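Local coordinates for TRAP dicarboxylate transporter-DctP subunit (Marinobacter aquaeolei, PDB 4PFI), which probably captures a small organic solute, perhaps a carboxylate, in the periplasm and hands it to a TRAP membrane transporter, at residues L116-P121 with D307-F312; G112-H117 with R244-V249; P126-L131 with E277-Q282. One frame throughout, in Å; residues are numbered along the deposited sequence.

Contact 1: residues L116-P121 with D307-F312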
loop_
_atom_site.group_PDB
_atom_site.type_symbol
_atom_site.label_atom_id
_atom_site.label_comp_id
_atom_site.label_asym_id
_atom_site.label_seq_id
_atom_site.Cartn_x
_atom_site.Cartn_y
_atom_site.Cartn_z
ATOM N N LEU A 116 5.237 2.130 -8.704
ATOM C CA LEU A 116 6.189 2.883 -9.547
ATOM C C LEU A 116 6.826 4.041 -8.767
ATOM O O LEU A 116 6.138 4.783 -8.064
ATOM C CB LEU A 116 5.502 3.420 -10.811
ATOM C CG LEU A 116 5.178 2.355 -11.872
ATOM C CD1 LEU A 116 4.326 2.949 -12.959
ATOM C CD2 LEU A 116 6.457 1.747 -12.464
ATOM N N HIS A 117 8.134 4.213 -8.877
ATOM C CA HIS A 117 8.797 5.254 -8.088
ATOM C C HIS A 117 8.620 6.638 -8.739
ATOM O O HIS A 117 8.683 6.744 -9.962
ATOM C CB HIS A 117 10.284 4.925 -7.912
ATOM C CG HIS A 117 10.540 3.718 -7.055
ATOM N ND1 HIS A 117 11.791 3.327 -6.672
ATOM C CD2 HIS A 117 9.673 2.818 -6.513
ATOM C CE1 HIS A 117 11.701 2.231 -5.928
ATOM N NE2 HIS A 117 10.437 1.905 -5.829
ATOM N N PHE A 118 8.405 7.673 -7.919
ATOM C CA PHE A 118 8.393 9.075 -8.363
ATOM C C PHE A 118 7.286 9.387 -9.370
ATOM O O PHE A 118 7.441 10.261 -10.199
ATOM C CB PHE A 118 9.765 9.460 -8.925
ATOM C CG PHE A 118 10.890 9.189 -7.958
ATOM C CD1 PHE A 118 11.038 9.965 -6.815
ATOM C CD2 PHE A 118 11.775 8.138 -8.165
ATOM C CE1 PHE A 118 12.037 9.700 -5.898
ATOM C CE2 PHE A 118 12.789 7.878 -7.245
ATOM C CZ PHE A 118 12.910 8.664 -6.108
ATOM N N LEU A 119 6.158 8.690 -9.277
ATOM C CA LEU A 119 5.102 8.841 -10.263
ATOM C C LEU A 119 3.979 9.707 -9.710
ATOM O O LEU A 119 3.727 10.806 -10.208
ATOM C CB LEU A 119 4.543 7.480 -10.670
ATOM C CG LEU A 119 3.411 7.549 -11.705
ATOM C CD1 LEU A 119 3.985 7.592 -13.110
ATOM C CD2 LEU A 119 2.470 6.376 -11.538
ATOM N N LEU A 120 3.291 9.199 -8.693
ATOM C CA LEU A 120 2.262 9.965 -8.017
ATOM C C LEU A 120 2.882 11.230 -7.431
ATOM O O LEU A 120 4.061 11.242 -7.097
ATOM C CB LEU A 120 1.653 9.141 -6.901
ATOM C CG LEU A 120 0.572 8.137 -7.270
ATOM C CD1 LEU A 120 0.935 7.307 -8.505
ATOM C CD2 LEU A 120 0.328 7.241 -6.055
ATOM N N PRO A 121 2.093 12.308 -7.317
ATOM C CA PRO A 121 2.614 13.570 -6.774
ATOM C C PRO A 121 3.133 13.417 -5.323
ATOM O O PRO A 121 2.497 12.737 -4.517
ATOM C CB PRO A 121 1.404 14.507 -6.840
ATOM C CG PRO A 121 0.220 13.628 -6.981
ATOM C CD PRO A 121 0.675 12.410 -7.700
ATOM N N ASP A 307 18.489 16.494 -5.119
ATOM C CA ASP A 307 19.429 16.004 -6.122
ATOM C C ASP A 307 19.516 14.477 -6.121
ATOM O O ASP A 307 19.519 13.844 -7.171
ATOM C CB ASP A 307 20.822 16.587 -5.888
ATOM C CG ASP A 307 20.936 18.027 -6.346
ATOM O OD1 ASP A 307 19.903 18.602 -6.760
ATOM O OD2 ASP A 307 22.056 18.587 -6.274
ATOM N N GLU A 308 19.598 13.889 -4.938
ATOM C CA GLU A 308 19.714 12.440 -4.828
ATOM C C GLU A 308 18.422 11.784 -5.318
ATOM O O GLU A 308 18.456 10.771 -6.003
ATOM C CB GLU A 308 20.067 12.030 -3.387
ATOM C CG GLU A 308 21.504 12.347 -2.991
ATOM C CD GLU A 308 21.768 12.260 -1.469
ATOM O OE1 GLU A 308 20.832 12.413 -0.647
ATOM O OE2 GLU A 308 22.935 12.029 -1.084
ATOM N N ARG A 309 17.282 12.380 -4.992
ATOM C CA ARG A 309 16.010 11.843 -5.436
ATOM C C ARG A 309 15.921 11.899 -6.951
ATOM O O ARG A 309 15.464 10.953 -7.596
ATOM C CB ARG A 309 14.852 12.606 -4.804
ATOM C CG ARG A 309 14.818 12.400 -3.302
ATOM C CD ARG A 309 13.652 13.093 -2.609
ATOM N NE ARG A 309 12.378 12.457 -2.936
ATOM C CZ ARG A 309 11.395 13.042 -3.604
ATOM N NH1 ARG A 309 11.516 14.300 -4.021
ATOM N NH2 ARG A 309 10.281 12.372 -3.846
ATOM N N ALA A 310 16.368 13.025 -7.506
ATOM C CA ALA A 310 16.305 13.265 -8.938
ATOM C C ALA A 310 17.117 12.204 -9.670
ATOM O O ALA A 310 16.718 11.748 -10.731
ATOM C CB ALA A 310 16.813 14.650 -9.265
ATOM N N ALA A 311 18.234 11.789 -9.083
ATOM C CA ALA A 311 19.060 10.757 -9.689
ATOM C C ALA A 311 18.339 9.384 -9.731
ATOM O O ALA A 311 18.474 8.624 -10.699
ATOM C CB ALA A 311 20.419 10.653 -8.965
ATOM N N PHE A 312 17.572 9.077 -8.690
ATOM C CA PHE A 312 16.837 7.823 -8.627
ATOM C C PHE A 312 15.671 7.872 -9.587
ATOM O O PHE A 312 15.301 6.859 -10.172
ATOM C CB PHE A 312 16.311 7.553 -7.212
ATOM C CG PHE A 312 17.321 6.952 -6.280
ATOM C CD1 PHE A 312 17.739 5.641 -6.444
ATOM C CD2 PHE A 312 17.799 7.662 -5.188
ATOM C CE1 PHE A 312 18.652 5.073 -5.567
ATOM C CE2 PHE A 312 18.728 7.077 -4.297
ATOM C CZ PHE A 312 19.149 5.795 -4.492
#
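The F118 ring meets the helix 307-312 on one face and along its rim. Over the face lies the backbone carbonyl of R309, whose O is 3.7 Å from F118 CZ. At the edge stands R309 NH2, 3.8 Å from F118 CE1; because NH2 lies in the ring plane and not above a face, this is no cation-pi contact. The guanidinium and ring planes are 62° apart. F312 adds its CB, which approaches obliquely to 3.5 Å from F118 CE2, while the F312 ring itself leads away. F118 reaches the helix from a left-handed backbone conformation (phi 63°), and its ring is flat enough for the R309 carbonyl to lie over a face while the arginine NH2 meets the edge. The arginine chain bends at chi3 (70°), and its tip is fixed by other partners: NH1 by salt bridges to E122 and E306, NH2 by the carbonyl of R241, NE by that of A240. The loop 116-121 thus packs against helix 306-316, with F118 also hydrogen-bonded through its backbone to A242 just ahead of strand 244-252, while W162 of strand 149-164 and Y194 meet the F312 ring edge-to-face.

Contact 2: residues G112-H117 with R244-V249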
loop_
_atom_site.group_PDB
_atom_site.type_symbol
_atom_site.label_atom_id
_atom_site.label_comp_id
_atom_site.label_asym_id
_atom_site.label_seq_id
_atom_site.Cartn_x
_atom_site.Cartn_y
_atom_site.Cartn_z
ATOM N N GLY A 112 -0.114 -2.140 -10.141
ATOM C CA GLY A 112 1.320 -1.915 -10.197
ATOM C C GLY A 112 1.673 -0.434 -10.285
ATOM O O GLY A 112 2.750 -0.020 -9.891
ATOM N N LEU A 113 0.765 0.364 -10.829
ATOM C CA LEU A 113 0.944 1.804 -10.860
ATOM C C LEU A 113 1.427 2.339 -9.504
ATOM O O LEU A 113 2.255 3.233 -9.457
ATOM C CB LEU A 113 -0.384 2.475 -11.225
ATOM C CG LEU A 113 -0.404 4.004 -11.298
ATOM C CD1 LEU A 113 0.113 4.486 -12.655
ATOM C CD2 LEU A 113 -1.842 4.543 -11.021
ATOM N N PHE A 114 0.905 1.779 -8.415
ATOM C CA PHE A 114 1.180 2.271 -7.066
ATOM C C PHE A 114 2.531 1.867 -6.505
ATOM O O PHE A 114 2.920 2.354 -5.443
ATOM C CB PHE A 114 0.072 1.816 -6.097
ATOM C CG PHE A 114 -1.262 2.367 -6.437
ATOM C CD1 PHE A 114 -1.463 3.740 -6.440
ATOM C CD2 PHE A 114 -2.301 1.525 -6.817
ATOM C CE1 PHE A 114 -2.709 4.271 -6.791
ATOM C CE2 PHE A 114 -3.545 2.046 -7.159
ATOM C CZ PHE A 114 -3.747 3.434 -7.147
ATOM N N ASN A 115 3.238 0.978 -7.193
ATOM C CA ASN A 115 4.617 0.654 -6.817
ATOM C C ASN A 115 5.664 1.336 -7.720
ATOM O O ASN A 115 6.854 1.123 -7.531
ATOM C CB ASN A 115 4.871 -0.857 -6.814
ATOM C CG ASN A 115 3.879 -1.649 -5.963
ATOM O OD1 ASN A 115 3.486 -2.758 -6.342
ATOM N ND2 ASN A 115 3.477 -1.103 -4.821
ATOM N N LEU A 116 5.237 2.130 -8.704
ATOM C CA LEU A 116 6.189 2.883 -9.547
ATOM C C LEU A 116 6.826 4.041 -8.767
ATOM O O LEU A 116 6.138 4.783 -8.064
ATOM C CB LEU A 116 5.502 3.420 -10.811
ATOM C CG LEU A 116 5.178 2.355 -11.872
ATOM C CD1 LEU A 116 4.326 2.949 -12.959
ATOM C CD2 LEU A 116 6.457 1.747 -12.464
ATOM N N HIS A 117 8.134 4.213 -8.877
ATOM C CA HIS A 117 8.797 5.254 -8.088
ATOM C C HIS A 117 8.620 6.638 -8.739
ATOM O O HIS A 117 8.683 6.744 -9.962
ATOM C CB HIS A 117 10.284 4.925 -7.912
ATOM C CG HIS A 117 10.540 3.718 -7.055
ATOM N ND1 HIS A 117 11.791 3.327 -6.672
ATOM C CD2 HIS A 117 9.673 2.818 -6.513
ATOM C CE1 HIS A 117 11.701 2.231 -5.928
ATOM N NE2 HIS A 117 10.437 1.905 -5.829
ATOM N N ARG A 244 4.390 5.454 -2.179
ATOM C CA ARG A 244 3.583 5.227 -1.004
ATOM C C ARG A 244 2.960 3.834 -0.993
ATOM O O ARG A 244 2.729 3.230 -2.034
ATOM C CB ARG A 244 2.464 6.243 -0.980
ATOM C CG ARG A 244 2.885 7.652 -0.597
ATOM C CD ARG A 244 1.657 8.530 -0.613
ATOM N NE ARG A 244 1.926 9.928 -0.301
ATOM C CZ ARG A 244 2.209 10.851 -1.204
ATOM N NH1 ARG A 244 2.288 10.534 -2.491
ATOM N NH2 ARG A 244 2.417 12.100 -0.827
ATOM N N PHE A 245 2.674 3.333 0.198
ATOM C CA PHE A 245 1.837 2.147 0.345
ATOM C C PHE A 245 0.404 2.581 0.145
ATOM O O PHE A 245 -0.109 3.358 0.934
ATOM C CB PHE A 245 1.896 1.632 1.772
ATOM C CG PHE A 245 2.076 0.158 1.913
ATOM C CD1 PHE A 245 2.771 -0.586 0.961
ATOM C CD2 PHE A 245 1.654 -0.484 3.087
ATOM C CE1 PHE A 245 3.004 -1.966 1.152
ATOM C CE2 PHE A 245 1.888 -1.867 3.292
ATOM C CZ PHE A 245 2.561 -2.606 2.323
ATOM N N ILE A 246 -0.246 2.052 -0.882
ATOM C CA ILE A 246 -1.632 2.377 -1.175
ATOM C C ILE A 246 -2.436 1.093 -1.143
ATOM O O ILE A 246 -2.181 0.195 -1.951
ATOM C CB ILE A 246 -1.752 2.947 -2.584
ATOM C CG1 ILE A 246 -0.822 4.157 -2.757
ATOM C CG2 ILE A 246 -3.214 3.316 -2.891
ATOM C CD1 ILE A 246 -1.184 5.335 -1.865
ATOM N N ALA A 247 -3.403 0.985 -0.234
ATOM C CA ALA A 247 -4.245 -0.209 -0.147
ATOM C C ALA A 247 -5.624 0.063 -0.769
ATOM O O ALA A 247 -6.122 1.185 -0.689
ATOM C CB ALA A 247 -4.401 -0.625 1.294
ATOM N N SER A 248 -6.225 -0.961 -1.387
ATOM C CA SER A 248 -7.571 -0.876 -1.971
ATOM C C SER A 248 -8.616 -1.300 -0.969
ATOM O O SER A 248 -8.394 -2.253 -0.218
ATOM C CB SER A 248 -7.717 -1.860 -3.146
ATOM O OG SER A 248 -7.330 -1.309 -4.375
ATOM N N VAL A 249 -9.772 -0.644 -0.978
ATOM C CA VAL A 249 -10.942 -1.209 -0.300
ATOM C C VAL A 249 -11.860 -1.812 -1.358
ATOM O O VAL A 249 -12.315 -1.121 -2.264
ATOM C CB VAL A 249 -11.721 -0.161 0.541
ATOM C CG1 VAL A 249 -12.999 -0.791 1.132
ATOM C CG2 VAL A 249 -10.846 0.422 1.646
HETATM O O HOH W 1 2.853 4.969 -4.653
#
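From CB outward, the F114 side chain turns one ring face to I246. The backbones come nearest here, with F114 CA 6.5 Å from I246 CA. F114 CB comes within 4.1 Å of I246 CB, and F114 CG, one step further, is 3.9 Å from the same I246 CB. At F114 CD1 the partner becomes the methylene I246 CG1, at 3.8 Å. Towards the tip, F114 CE1 lies 4.0 Å from the methyl I246 CG2. That methyl stands almost straight above the ring centre, only 11° off the normal, in a CH-pi contact. The beta-branch of isoleucine suits the site: CG2 is anti to the backbone N and covers the middle of the ring, while CG1, beside that N, covers its CB-side corner. The two side chains cross at about a right angle.

The strand 244-252 pairs antiparallel with strand 96-99 and with the long strand 149-164, which in turn joins strands 217-220 and 236-239. Such long strands shared by both lobes are a feature of the two-lobed alpha/beta fold of TRAP solute-binding proteins, and the 3-10 turn at 112-115 packs on this connection. F154 of strand 149-164 also meets the F114 ring, with the planes about 60° apart.

A water joins the two backbones beside the apolar contact. It donates to F114 O at 2.7 Å and accepts from R244 N at 3.0 Å, bridging the main chains where no direct backbone hydrogen bond links them. The R244 chain, nearly straight, leads its guanidinium to the carbonyls of P121 and E122 and into a cation-pi contact with W159.

Contact 3: residues P126-L131 with E277-Q282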
loop_
_atom_site.group_PDB
_atom_site.type_symbol
_atom_site.label_atom_id
_atom_site.label_comp_id
_atom_site.label_asym_id
_atom_site.label_seq_id
_atom_site.Cartn_x
_atom_site.Cartn_y
_atom_site.Cartn_z
ATOM N N PRO A 126 -2.231 17.360 -3.762
ATOM C CA PRO A 126 -2.396 16.819 -5.116
ATOM C C PRO A 126 -2.594 15.288 -5.073
ATOM O O PRO A 126 -3.478 14.773 -5.738
ATOM C CB PRO A 126 -1.076 17.177 -5.812
ATOM C CG PRO A 126 -0.415 18.196 -4.958
ATOM C CD PRO A 126 -0.951 18.051 -3.571
ATOM N N ALA A 127 -1.791 14.582 -4.277
ATOM C CA ALA A 127 -1.853 13.117 -4.206
ATOM C C ALA A 127 -3.221 12.657 -3.697
ATOM O O ALA A 127 -3.822 11.719 -4.233
ATOM C CB ALA A 127 -0.759 12.595 -3.308
ATOM N N ARG A 128 -3.715 13.331 -2.666
ATOM C CA ARG A 128 -5.046 13.064 -2.157
ATOM C C ARG A 128 -6.095 13.315 -3.254
ATOM O O ARG A 128 -6.955 12.470 -3.498
ATOM C CB ARG A 128 -5.340 13.955 -0.943
ATOM C CG ARG A 128 -6.550 13.514 -0.144
ATOM C CD ARG A 128 -6.721 14.356 1.108
ATOM N NE ARG A 128 -6.996 15.752 0.796
ATOM C CZ ARG A 128 -8.203 16.233 0.509
ATOM N NH1 ARG A 128 -8.355 17.528 0.238
ATOM N NH2 ARG A 128 -9.252 15.429 0.490
ATOM N N ARG A 129 -6.009 14.468 -3.918
ATOM C CA ARG A 129 -6.966 14.824 -4.973
ATOM C C ARG A 129 -7.062 13.720 -6.012
ATOM O O ARG A 129 -8.153 13.362 -6.451
ATOM C CB ARG A 129 -6.559 16.125 -5.683
ATOM C CG ARG A 129 -7.021 17.401 -4.995
ATOM C CD ARG A 129 -6.856 18.656 -5.895
ATOM N NE ARG A 129 -5.500 19.227 -5.836
ATOM C CZ ARG A 129 -4.654 19.346 -6.867
ATOM N NH1 ARG A 129 -5.001 18.947 -8.089
ATOM N NH2 ARG A 129 -3.444 19.880 -6.674
ATOM N N LEU A 130 -5.909 13.208 -6.424
ATOM C CA LEU A 130 -5.841 12.179 -7.457
ATOM C C LEU A 130 -6.567 10.903 -7.038
ATOM O O LEU A 130 -7.452 10.422 -7.749
ATOM C CB LEU A 130 -4.384 11.854 -7.771
ATOM C CG LEU A 130 -4.171 10.872 -8.916
ATOM C CD1 LEU A 130 -4.606 11.508 -10.277
ATOM C CD2 LEU A 130 -2.707 10.390 -8.908
ATOM N N LEU A 131 -6.202 10.365 -5.876
ATOM C CA LEU A 131 -6.787 9.114 -5.384
ATOM C C LEU A 131 -8.300 9.227 -5.187
ATOM O O LEU A 131 -9.003 8.221 -5.219
ATOM C CB LEU A 131 -6.136 8.682 -4.064
ATOM C CG LEU A 131 -4.663 8.239 -4.087
ATOM C CD1 LEU A 131 -4.176 8.012 -2.668
ATOM C CD2 LEU A 131 -4.404 6.980 -4.918
ATOM N N GLU A 277 -9.199 11.667 6.554
ATOM C CA GLU A 277 -8.765 11.249 7.882
ATOM C C GLU A 277 -7.660 10.193 7.761
ATOM O O GLU A 277 -6.776 10.110 8.599
ATOM C CB GLU A 277 -9.962 10.694 8.660
ATOM C CG GLU A 277 -9.612 10.001 9.970
ATOM C CD GLU A 277 -9.492 10.954 11.154
ATOM O OE1 GLU A 277 -9.814 12.159 11.003
ATOM O OE2 GLU A 277 -9.083 10.487 12.246
ATOM N N ALA A 278 -7.718 9.382 6.712
ATOM C CA ALA A 278 -6.710 8.353 6.506
ATOM C C ALA A 278 -5.329 8.985 6.300
ATOM O O ALA A 278 -4.345 8.459 6.769
ATOM C CB ALA A 278 -7.073 7.479 5.319
ATOM N N TRP A 279 -5.267 10.110 5.592
ATOM C CA TRP A 279 -3.997 10.781 5.394
ATOM C C TRP A 279 -3.438 11.227 6.731
ATOM O O TRP A 279 -2.232 11.207 6.948
ATOM C CB TRP A 279 -4.126 11.951 4.435
ATOM C CG TRP A 279 -4.221 11.458 3.034
ATOM C CD1 TRP A 279 -5.371 11.151 2.342
ATOM C CD2 TRP A 279 -3.136 11.195 2.139
ATOM N NE1 TRP A 279 -5.054 10.707 1.086
ATOM C CE2 TRP A 279 -3.693 10.726 0.933
ATOM C CE3 TRP A 279 -1.749 11.317 2.236
ATOM C CZ2 TRP A 279 -2.914 10.384 -0.168
ATOM C CZ3 TRP A 279 -0.970 10.961 1.137
ATOM C CH2 TRP A 279 -1.554 10.506 -0.045
ATOM N N THR A 280 -4.326 11.571 7.649
ATOM C CA THR A 280 -3.891 12.053 8.946
ATOM C C THR A 280 -3.541 10.905 9.887
ATOM O O THR A 280 -2.612 11.013 10.665
ATOM C CB THR A 280 -4.954 12.949 9.588
ATOM O OG1 THR A 280 -5.134 14.122 8.776
ATOM C CG2 THR A 280 -4.535 13.347 11.020
ATOM N N LEU A 281 -4.278 9.806 9.814
ATOM C CA LEU A 281 -3.999 8.656 10.661
ATOM C C LEU A 281 -2.637 8.080 10.318
ATOM O O LEU A 281 -1.863 7.709 11.205
ATOM C CB LEU A 281 -5.047 7.575 10.445
ATOM C CG LEU A 281 -6.392 7.815 11.133
ATOM C CD1 LEU A 281 -7.456 6.895 10.544
ATOM C CD2 LEU A 281 -6.259 7.604 12.646
ATOM N N GLN A 282 -2.314 8.013 9.036
ATOM C CA GLN A 282 -1.083 7.338 8.683
ATOM C C GLN A 282 0.109 8.230 9.004
ATOM O O GLN A 282 1.121 7.727 9.478
ATOM C CB GLN A 282 -1.067 6.830 7.229
ATOM C CG GLN A 282 -1.108 7.901 6.175
ATOM C CD GLN A 282 0.217 8.598 6.032
ATOM O OE1 GLN A 282 1.225 8.146 6.566
ATOM N NE2 GLN A 282 0.224 9.713 5.331
#
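W279 reaches across from helix 277-282 to three residues, A127, R128 and L131, and meets them by different means. The CH-pi contact is made by R128: its CB lies over the five-membered ring of W279, 4.2 Å from the centroid and 27° off the normal, displaced toward the rim. The aliphatic chain then continues across the pyrrole side, with R128 CG 3.4 Å from W279 NE1 and R128 CD 3.7 Å from W279 CD1. The R128 chain is sent along the indole because chi1 (-166°) places CG opposite the backbone N, and a bend at chi3 then turns the guanidinium almost perpendicular to the ring. A long methylene chain suits this place, because it offers apolar cover beside the ring while its charge goes elsewhere.

Apolar packing holds the benzene side of the indole. L131 CD1 comes to the edge, near the ring plane, 3.7 Å from W279 CZ2, and A127 CB is 4.0 Å from W279 CH2. Alanine is small enough to let the indole tip approach its helix, whereas the branched leucine reaches out to the ring's border.

The electrostatic part stays within helix 124-132. R128 NH1 forms a salt bridge to E125 and R128 NH2 another to E132, one acid on the preceding turn and one on the next, which should hold the guanidinium along its own helix.

The axes of the two helical segments differ by 132° in direction and come no closer than 11.7 Å, a wide spacing that a side chain as large as tryptophan can bridge. Both helices lie on strands 149-164 and 244-252: L131 touches F154 and I246, while W279 touches P156 and R244 and A278 touches V155 and P156.

Overall arrangement
Contacts 1 and 2 share L116 and H117 and so spring from one loop, their centres about 15 Å apart; contact 3 follows on the next helix, with its centre about 13 Å from that of contact 2 and about 19 Å from that of contact 1. R244 joins all three: its NH1 lies 3.0 Å from P121 O in a probable hydrogen bond, and its NE packs 3.4 Å from W279 CZ3. L131 likewise links helix and turn, with CD2 3.7 Å from F114 CE1. The structure is open and has no solute bound. The sodium ion, held at Q234, N235 and G298, belongs to none of these contacts.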